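PDB 1LZL: heroin esterase, which probably hydrolyses the acetyl ester groups of heroin, as an acetyl esterase of the alpha/beta hydrolase fold. Local coordinates for residues A[28-33]-A[121-126]; A[70-75]-A[104-109]. All coordinates share one frame; numbering follows the deposited sequence.

Interaction 1. Residues A[28-33]-A[121-126]; sequences NARATY and APETTF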
ATOM      1  N   ASN A  28      13.711  15.841   7.193  1.00 36.26           N
ATOM      2  CA  ASN A  28      14.659  15.511   6.127  1.00 36.50           C
ATOM      3  C   ASN A  28      14.244  14.258   5.363  1.00 40.57           C
ATOM      4  O   ASN A  28      14.413  14.190   4.148  1.00 38.68           O
ATOM      5  CB  ASN A  28      16.062  15.355   6.712  1.00 33.58           C
ATOM      6  CG  ASN A  28      17.033  15.230   5.545  1.00 46.35           C
ATOM      7  OD1 ASN A  28      17.306  16.205   4.833  1.00 53.51           O
ATOM      8  ND2 ASN A  28      17.500  13.995   5.407  1.00 60.33           N
ATOM      9  N   ALA A  29      13.692  13.279   6.073  1.00 36.16           N
ATOM     10  CA  ALA A  29      13.135  12.080   5.449  1.00 32.68           C
ATOM     11  C   ALA A  29      12.073  12.444   4.409  1.00 33.58           C
ATOM     12  O   ALA A  29      12.059  11.916   3.302  1.00 26.80           O
ATOM     13  CB  ALA A  29      12.529  11.149   6.482  1.00 34.39           C
ATOM     14  N   ARG A  30      11.185  13.337   4.833  1.00 27.15           N
ATOM     15  CA  ARG A  30      10.141  13.820   3.935  1.00 28.79           C
ATOM     16  C   ARG A  30      10.792  14.479   2.724  1.00 29.41           C
ATOM     17  O   ARG A  30      10.312  14.368   1.593  1.00 35.43           O
ATOM     18  CB  ARG A  30       9.200  14.763   4.700  1.00 25.81           C
ATOM     19  CG  ARG A  30       8.159  14.009   5.536  1.00 19.57           C
ATOM     20  CD  ARG A  30       7.355  14.883   6.494  1.00 17.50           C
ATOM     21  NE  ARG A  30       6.384  14.060   7.206  1.00 14.17           N
ATOM     22  CZ  ARG A  30       5.549  14.495   8.123  1.00 14.47           C
ATOM     23  NH1 ARG A  30       5.555  15.769   8.520  1.00 18.03           N
ATOM     24  NH2 ARG A  30       4.715  13.621   8.670  1.00 13.22           N
ATOM     25  N   ALA A  31      11.897  15.199   2.888  1.00 25.13           N
ATOM     26  CA  ALA A  31      12.456  15.963   1.751  1.00 30.01           C
ATOM     27  C   ALA A  31      13.190  15.042   0.809  1.00 32.58           C
ATOM     28  O   ALA A  31      12.982  15.042  -0.408  1.00 31.95           O
ATOM     29  CB  ALA A  31      13.330  17.052   2.321  1.00 38.39           C
ATOM     30  N   THR A  32      14.070  14.185   1.342  1.00 33.95           N
ATOM     31  CA  THR A  32      14.740  13.287   0.372  1.00 33.62           C
ATOM     32  C   THR A  32      13.712  12.346  -0.257  1.00 31.92           C
ATOM     33  O   THR A  32      13.808  11.972  -1.439  1.00 30.91           O
ATOM     34  CB  THR A  32      15.962  12.571   0.965  1.00 32.71           C
ATOM     35  OG1 THR A  32      15.825  11.129   0.995  1.00 36.79           O
ATOM     36  CG2 THR A  32      16.223  12.967   2.413  1.00 24.78           C
ATOM     37  N   TYR A  33      12.632  11.926   0.435  1.00 36.51           N
ATOM     38  CA  TYR A  33      11.702  11.038  -0.288  1.00 33.91           C
ATOM     39  C   TYR A  33      10.965  11.764  -1.393  1.00 34.78           C
ATOM     40  O   TYR A  33      10.787  11.337  -2.530  1.00 37.40           O
ATOM     41  CB  TYR A  33      10.663  10.429   0.655  1.00 32.25           C
ATOM     42  CG  TYR A  33       9.756   9.382   0.030  1.00 33.82           C
ATOM     43  CD1 TYR A  33      10.300   8.159  -0.385  1.00 38.47           C
ATOM     44  CD2 TYR A  33       8.398   9.632  -0.123  1.00 33.63           C
ATOM     45  CE1 TYR A  33       9.469   7.205  -0.952  1.00 42.14           C
ATOM     46  CE2 TYR A  33       7.571   8.681  -0.687  1.00 38.74           C
ATOM     47  CZ  TYR A  33       8.120   7.483  -1.091  1.00 42.59           C
ATOM     48  OH  TYR A  33       7.306   6.534  -1.658  1.00 54.63           O
ATOM     49  N   ALA A 121       0.853  10.591   9.747  1.00 10.59           N
ATOM     50  CA  ALA A 121       1.364  10.649  11.123  1.00 10.62           C
ATOM     51  C   ALA A 121       2.737  11.289  11.157  1.00 12.27           C
ATOM     52  O   ALA A 121       3.411  11.340  10.146  1.00 12.00           O
ATOM     53  CB  ALA A 121       1.412   9.227  11.668  1.00 13.49           C
ATOM     54  N   PRO A 122       3.219  11.768  12.296  1.00 11.70           N
ATOM     55  CA  PRO A 122       2.526  11.757  13.586  1.00 12.95           C
ATOM     56  C   PRO A 122       1.475  12.863  13.751  1.00 11.74           C
ATOM     57  O   PRO A 122       0.786  12.826  14.802  1.00 14.69           O
ATOM     58  CB  PRO A 122       3.688  11.969  14.580  1.00 14.35           C
ATOM     59  CG  PRO A 122       4.601  12.874  13.801  1.00 14.58           C
ATOM     60  CD  PRO A 122       4.563  12.379  12.367  1.00 13.71           C
ATOM     61  N   GLU A 123       1.401  13.796  12.805  1.00 12.24           N
ATOM     62  CA  GLU A 123       0.440  14.904  12.999  1.00 11.65           C
ATOM     63  C   GLU A 123      -0.990  14.351  13.140  1.00 12.60           C
ATOM     64  O   GLU A 123      -1.780  14.872  13.950  1.00 14.58           O
ATOM     65  CB  GLU A 123       0.550  15.879  11.837  1.00 15.08           C
ATOM     66  CG  GLU A 123       1.863  16.659  11.786  1.00 15.46           C
ATOM     67  CD  GLU A 123       2.984  15.932  11.082  1.00 17.01           C
ATOM     68  OE1 GLU A 123       2.833  14.772  10.624  1.00 16.80           O
ATOM     69  OE2 GLU A 123       4.083  16.534  10.947  1.00 20.44           O
ATOM     70  N   THR A 124      -1.335  13.285  12.414  1.00 11.93           N
ATOM     71  CA  THR A 124      -2.615  12.602  12.585  1.00 10.65           C
ATOM     72  C   THR A 124      -2.321  11.144  12.913  1.00 10.65           C
ATOM     73  O   THR A 124      -1.830  10.397  12.069  1.00 13.98           O
ATOM     74  CB  THR A 124      -3.451  12.643  11.318  1.00 12.44           C
ATOM     75  OG1 THR A 124      -3.695  13.996  10.937  1.00 12.01           O
ATOM     76  CG2 THR A 124      -4.825  12.007  11.551  1.00 12.89           C
ATOM     77  N   THR A 125      -2.554  10.725  14.153  1.00 11.35           N
ATOM     78  CA  THR A 125      -2.258   9.353  14.519  1.00 11.17           C
ATOM     79  C   THR A 125      -3.450   8.452  14.242  1.00 10.01           C
ATOM     80  O   THR A 125      -4.561   8.926  13.992  1.00 11.03           O
ATOM     81  CB  THR A 125      -1.880   9.237  16.006  1.00 12.72           C
ATOM     82  OG1 THR A 125      -2.898   9.902  16.763  1.00 15.56           O
ATOM     83  CG2 THR A 125      -0.548   9.946  16.249  1.00 15.89           C
ATOM     84  N   PHE A 126      -3.174   7.146  14.277  1.00 10.81           N
ATOM     85  CA  PHE A 126      -4.285   6.192  14.215  1.00 11.07           C
ATOM     86  C   PHE A 126      -5.365   6.583  15.203  1.00 12.25           C
ATOM     87  O   PHE A 126      -4.979   6.978  16.334  1.00 14.25           O
ATOM     88  CB  PHE A 126      -3.702   4.778  14.536  1.00 12.11           C
ATOM     89  CG  PHE A 126      -4.849   3.751  14.448  1.00 10.93           C
ATOM     90  CD1 PHE A 126      -5.115   3.195  13.197  1.00 10.73           C
ATOM     91  CD2 PHE A 126      -5.596   3.369  15.553  1.00 11.31           C
ATOM     92  CE1 PHE A 126      -6.220   2.315  13.102  1.00 11.39           C
ATOM     93  CE2 PHE A 126      -6.697   2.530  15.468  1.00 11.64           C
ATOM     94  CZ  PHE A 126      -6.982   1.974  14.209  1.00 11.97           C
TER

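Interaction 2. Residues A[70-75]-A[104-109]; sequences VTPDNT and EVAREL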
ATOM      1  N   VAL A  70      -8.117   8.704 -11.421  1.00 13.91           N
ATOM      2  CA  VAL A  70      -7.535   8.414 -12.716  1.00 14.41           C
ATOM      3  C   VAL A  70      -8.496   7.558 -13.515  1.00 16.81           C
ATOM      4  O   VAL A  70      -8.915   6.470 -13.065  1.00 15.28           O
ATOM      5  CB  VAL A  70      -6.161   7.738 -12.596  1.00 15.18           C
ATOM      6  CG1 VAL A  70      -5.487   7.618 -13.976  1.00 15.57           C
ATOM      7  CG2 VAL A  70      -5.253   8.506 -11.631  1.00 16.41           C
ATOM      8  N   THR A  71      -8.869   8.048 -14.693  1.00 17.03           N
ATOM      9  CA  THR A  71      -9.782   7.247 -15.526  1.00 18.04           C
ATOM     10  C   THR A  71      -9.227   7.043 -16.931  1.00 16.77           C
ATOM     11  O   THR A  71      -8.518   7.877 -17.497  1.00 17.78           O
ATOM     12  CB  THR A  71     -11.179   7.883 -15.583  1.00 19.86           C
ATOM     13  OG1 THR A  71     -11.015   9.261 -15.971  1.00 20.30           O
ATOM     14  CG2 THR A  71     -11.826   7.907 -14.202  1.00 21.85           C
ATOM     15  N   PRO A  72      -9.492   5.914 -17.543  1.00 18.22           N
ATOM     16  CA  PRO A  72      -8.954   5.707 -18.889  1.00 17.80           C
ATOM     17  C   PRO A  72      -9.798   6.476 -19.905  1.00 22.62           C
ATOM     18  O   PRO A  72     -11.010   6.565 -19.742  1.00 24.95           O
ATOM     19  CB  PRO A  72      -9.151   4.211 -19.086  1.00 21.31           C
ATOM     20  CG  PRO A  72     -10.254   3.815 -18.176  1.00 20.85           C
ATOM     21  CD  PRO A  72     -10.281   4.753 -17.024  1.00 17.72           C
ATOM     22  N   ASP A  73      -9.216   7.042 -20.935  1.00 24.28           N
ATOM     23  CA  ASP A  73     -10.046   7.761 -21.924  1.00 29.00           C
ATOM     24  C   ASP A  73     -10.828   6.789 -22.801  1.00 33.93           C
ATOM     25  O   ASP A  73     -10.478   5.610 -22.912  1.00 35.43           O
ATOM     26  CB  ASP A  73      -9.151   8.654 -22.780  1.00 26.68           C
ATOM     27  CG  ASP A  73      -8.411   9.703 -21.959  1.00 28.75           C
ATOM     28  OD1 ASP A  73      -8.802  10.029 -20.814  1.00 34.92           O
ATOM     29  OD2 ASP A  73      -7.408  10.216 -22.516  1.00 40.14           O
ATOM     30  N   ASN A  74     -11.892   7.189 -23.475  1.00 39.90           N
ATOM     31  CA  ASN A  74     -12.571   6.336 -24.447  1.00 49.81           C
ATOM     32  C   ASN A  74     -13.236   5.146 -23.790  1.00 53.09           C
ATOM     33  O   ASN A  74     -13.190   4.049 -24.378  1.00 56.61           O
ATOM     34  CB  ASN A  74     -11.634   5.675 -25.461  1.00 52.64           C
ATOM     35  CG  ASN A  74     -11.178   6.488 -26.630  1.00 57.99           C
ATOM     36  OD1 ASN A  74     -10.291   7.331 -26.457  1.00 77.19           O
ATOM     37  ND2 ASN A  74     -11.758   6.229 -27.796  1.00 72.39           N
ATOM     38  N   THR A  75     -13.814   5.241 -22.600  1.00 55.32           N
ATOM     39  CA  THR A  75     -14.084   3.863 -22.102  1.00 57.13           C
ATOM     40  C   THR A  75     -15.537   3.766 -21.706  1.00 52.46           C
ATOM     41  O   THR A  75     -15.941   4.571 -20.867  1.00 65.82           O
ATOM     42  CB  THR A  75     -13.042   3.573 -21.015  1.00 56.95           C
ATOM     43  OG1 THR A  75     -11.771   3.414 -21.699  1.00 39.09           O
ATOM     44  CG2 THR A  75     -13.288   2.285 -20.272  1.00 66.91           C
ATOM     45  N   GLU A 104      -0.631   3.576 -14.887  1.00 14.19           N
ATOM     46  CA  GLU A 104      -0.434   2.269 -15.533  1.00 15.08           C
ATOM     47  C   GLU A 104      -1.672   1.394 -15.503  1.00 13.47           C
ATOM     48  O   GLU A 104      -2.103   0.755 -16.478  1.00 14.97           O
ATOM     49  CB  GLU A 104       0.787   1.547 -14.890  1.00 18.66           C
ATOM     50  CG  GLU A 104       1.145   0.290 -15.685  1.00 31.32           C
ATOM     51  CD  GLU A 104       2.343  -0.497 -15.201  1.00 31.07           C
ATOM     52  OE1 GLU A 104       2.652  -0.367 -13.986  1.00 52.22           O
ATOM     53  OE2 GLU A 104       2.985  -1.258 -15.995  1.00 33.33           O
ATOM     54  N   VAL A 105      -2.280   1.333 -14.308  1.00 13.67           N
ATOM     55  CA  VAL A 105      -3.483   0.494 -14.143  1.00 13.22           C
ATOM     56  C   VAL A 105      -4.615   1.030 -15.036  1.00 12.73           C
ATOM     57  O   VAL A 105      -5.288   0.256 -15.717  1.00 13.81           O
ATOM     58  CB  VAL A 105      -3.880   0.494 -12.654  1.00 12.20           C
ATOM     59  CG1 VAL A 105      -5.281  -0.039 -12.463  1.00 13.76           C
ATOM     60  CG2 VAL A 105      -2.825  -0.299 -11.862  1.00 14.89           C
ATOM     61  N   ALA A 106      -4.811   2.355 -15.013  1.00 12.50           N
ATOM     62  CA  ALA A 106      -5.920   2.905 -15.801  1.00 12.71           C
ATOM     63  C   ALA A 106      -5.676   2.683 -17.285  1.00 15.04           C
ATOM     64  O   ALA A 106      -6.533   2.271 -18.052  1.00 17.06           O
ATOM     65  CB  ALA A 106      -6.102   4.385 -15.530  1.00 12.83           C
ATOM     66  N   ARG A 107      -4.456   2.940 -17.754  1.00 14.95           N
ATOM     67  CA  ARG A 107      -4.161   2.798 -19.177  1.00 16.15           C
ATOM     68  C   ARG A 107      -4.156   1.337 -19.615  1.00 17.40           C
ATOM     69  O   ARG A 107      -4.736   0.983 -20.644  1.00 22.30           O
ATOM     70  CB  ARG A 107      -2.807   3.488 -19.451  1.00 18.15           C
ATOM     71  CG  ARG A 107      -2.395   3.384 -20.917  1.00 21.47           C
ATOM     72  CD  ARG A 107      -0.935   3.760 -21.158  1.00 26.17           C
ATOM     73  NE  ARG A 107      -0.757   5.203 -20.972  1.00 26.95           N
ATOM     74  CZ  ARG A 107       0.174   5.650 -20.132  1.00 23.92           C
ATOM     75  NH1 ARG A 107       0.935   4.768 -19.467  1.00 24.61           N
ATOM     76  NH2 ARG A 107       0.303   6.955 -19.990  1.00 21.27           N
ATOM     77  N   GLU A 108      -3.525   0.428 -18.856  1.00 15.02           N
ATOM     78  CA  GLU A 108      -3.355  -0.929 -19.380  1.00 15.53           C
ATOM     79  C   GLU A 108      -4.584  -1.783 -19.116  1.00 15.92           C
ATOM     80  O   GLU A 108      -4.883  -2.664 -19.935  1.00 19.28           O
ATOM     81  CB  GLU A 108      -2.156  -1.645 -18.755  1.00 16.83           C
ATOM     82  CG  GLU A 108      -0.828  -0.968 -19.033  1.00 19.07           C
ATOM     83  CD  GLU A 108      -0.613  -0.858 -20.536  1.00 23.52           C
ATOM     84  OE1 GLU A 108      -1.062  -1.776 -21.254  1.00 32.38           O
ATOM     85  OE2 GLU A 108      -0.021   0.142 -20.978  1.00 26.73           O
ATOM     86  N   LEU A 109      -5.280  -1.558 -18.010  1.00 16.34           N
ATOM     87  CA  LEU A 109      -6.410  -2.387 -17.662  1.00 14.62           C
ATOM     88  C   LEU A 109      -7.765  -1.749 -17.955  1.00 14.91           C
ATOM     89  O   LEU A 109      -8.771  -2.451 -17.970  1.00 17.36           O
ATOM     90  CB  LEU A 109      -6.383  -2.732 -16.145  1.00 14.57           C
ATOM     91  CG  LEU A 109      -5.092  -3.410 -15.720  1.00 13.69           C
ATOM     92  CD1 LEU A 109      -5.242  -3.881 -14.275  1.00 13.26           C
ATOM     93  CD2 LEU A 109      -4.724  -4.544 -16.683  1.00 14.80           C
TER

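Interaction 1. Residues A[28-33]-A[121-126]
Arg30 and Glu123 form a two-pronged salt bridge in which the end of the guanidinium faces the open end of the carboxylate. Arg30 NH2 gives a nearly straight bond (171°) to Glu123 OE1 over 2.9 Å, received on the syn lone pair. Its companion, Arg30 NH1 to Glu123 OE2, is equally short at 2.9 Å and also arrives on the syn side, but comes from out of the carboxylate plane, in keeping with the 25° between the two flat groups. Both oxygens lie near the guanidinium plane, so the pair of bonds restrains both flat groups from turning. The arginine reaches across with an extended chain from CG to NE, whereas Glu123 folds at chi2 (85°) to bring its carboxylate round to meet it. Arg30 belongs to helix 26-41, which precedes the sheet in sequence; Glu123 sits in the loop leading from strand 112-116 to helix 128-142. NH2 also donates to the backbone oxygen of Ala91, next to Phe90, whose backbone is bonded to Ala121. Phe90 and Ala91 directly follow an HGGG sequence, which in related esterases contributes to the oxyanion hole. A leucine in place of Arg30 would probably leave the Glu123 carboxylate without its charged mate and free to turn, and Ala91 O without this donor. Ala121 O approaches the guanidinium edge in plane, 3.0 Å from Arg30 NH2. A cis peptide bond links Ala121 to Pro122, whose CD packs obliquely 3.9 Å from Arg30 NH2.

Interaction 2. Residues A[70-75]-A[104-109]
Val70 turns its CG1 anti to the backbone N (chi1 -172°), and this sets the methyl against Ala106, with Val70 CG1 3.6 Å from Ala106 CB. The other branch, CG2, stands beside the backbone N and leaves CG1 to do the touching. Two residues further along the strand, Pro72 projects toward the same helix. Here the ring meets backbone rather than side chain: Pro72 CB lies 3.4 Å from Ala106 O, and CG of the ring follows at 4.0 Å from that oxygen. Pro72 CD is more loosely placed, 4.5 Å from Ala106 CB. The alanine methyl thus faces the strand where it passes from Val70 to Pro72, nearest to Val70, with the Thr71 backbone joining the two and CB of Thr71 pointing away from the helix. So small a side chain allows a close approach: Pro72 CA and Ala106 CA are 5.2 Å apart, and the axes of strand 70-72 and helix 104-109 come within 7.0 Å. Beyond Pro72 the chain leaves the helix, and Thr75 OG1 donates to Asp73 O over 2.8 Å from above the carbonyl plane, tying that turn to itself. Helix 99-109 is the connection of a beta-alpha-beta crossover between the adjacent parallel strands 79-85 and 112-116. Strand 65-72 runs antiparallel to 112-116, and its direction accordingly agrees with that of the helix to within 14°. Val70 is backbone-bonded to Val113 in strand 112-116, while Val49 of strand 49-56 touches Val70, Ala106 and Arg107. Arg107 reaches the backbone oxygens of Ser45 and Asp47, and Leu109 packs on Ile312 and Arg313 of helix 299-315.

How the interactions relate
The two contacts lie far apart in the single chain: their centres are 31 Å from each other, and even the nearest atoms are about 15 Å apart. Along the sequence interaction 2 is nested inside interaction 1, because 70-75 and 104-109 both fall between helix 26-41 and the 121-126 loop. Strand 112-116 relates them, since it is the sheet neighbour of strand 65-72 and leads into the loop of interaction 1. Interaction 2 packs a helix against the eight-stranded sheet near its antiparallel end, whereas interaction 1 joins the N-terminal helical region to a loop of the alpha/beta hydrolase core by paired charges.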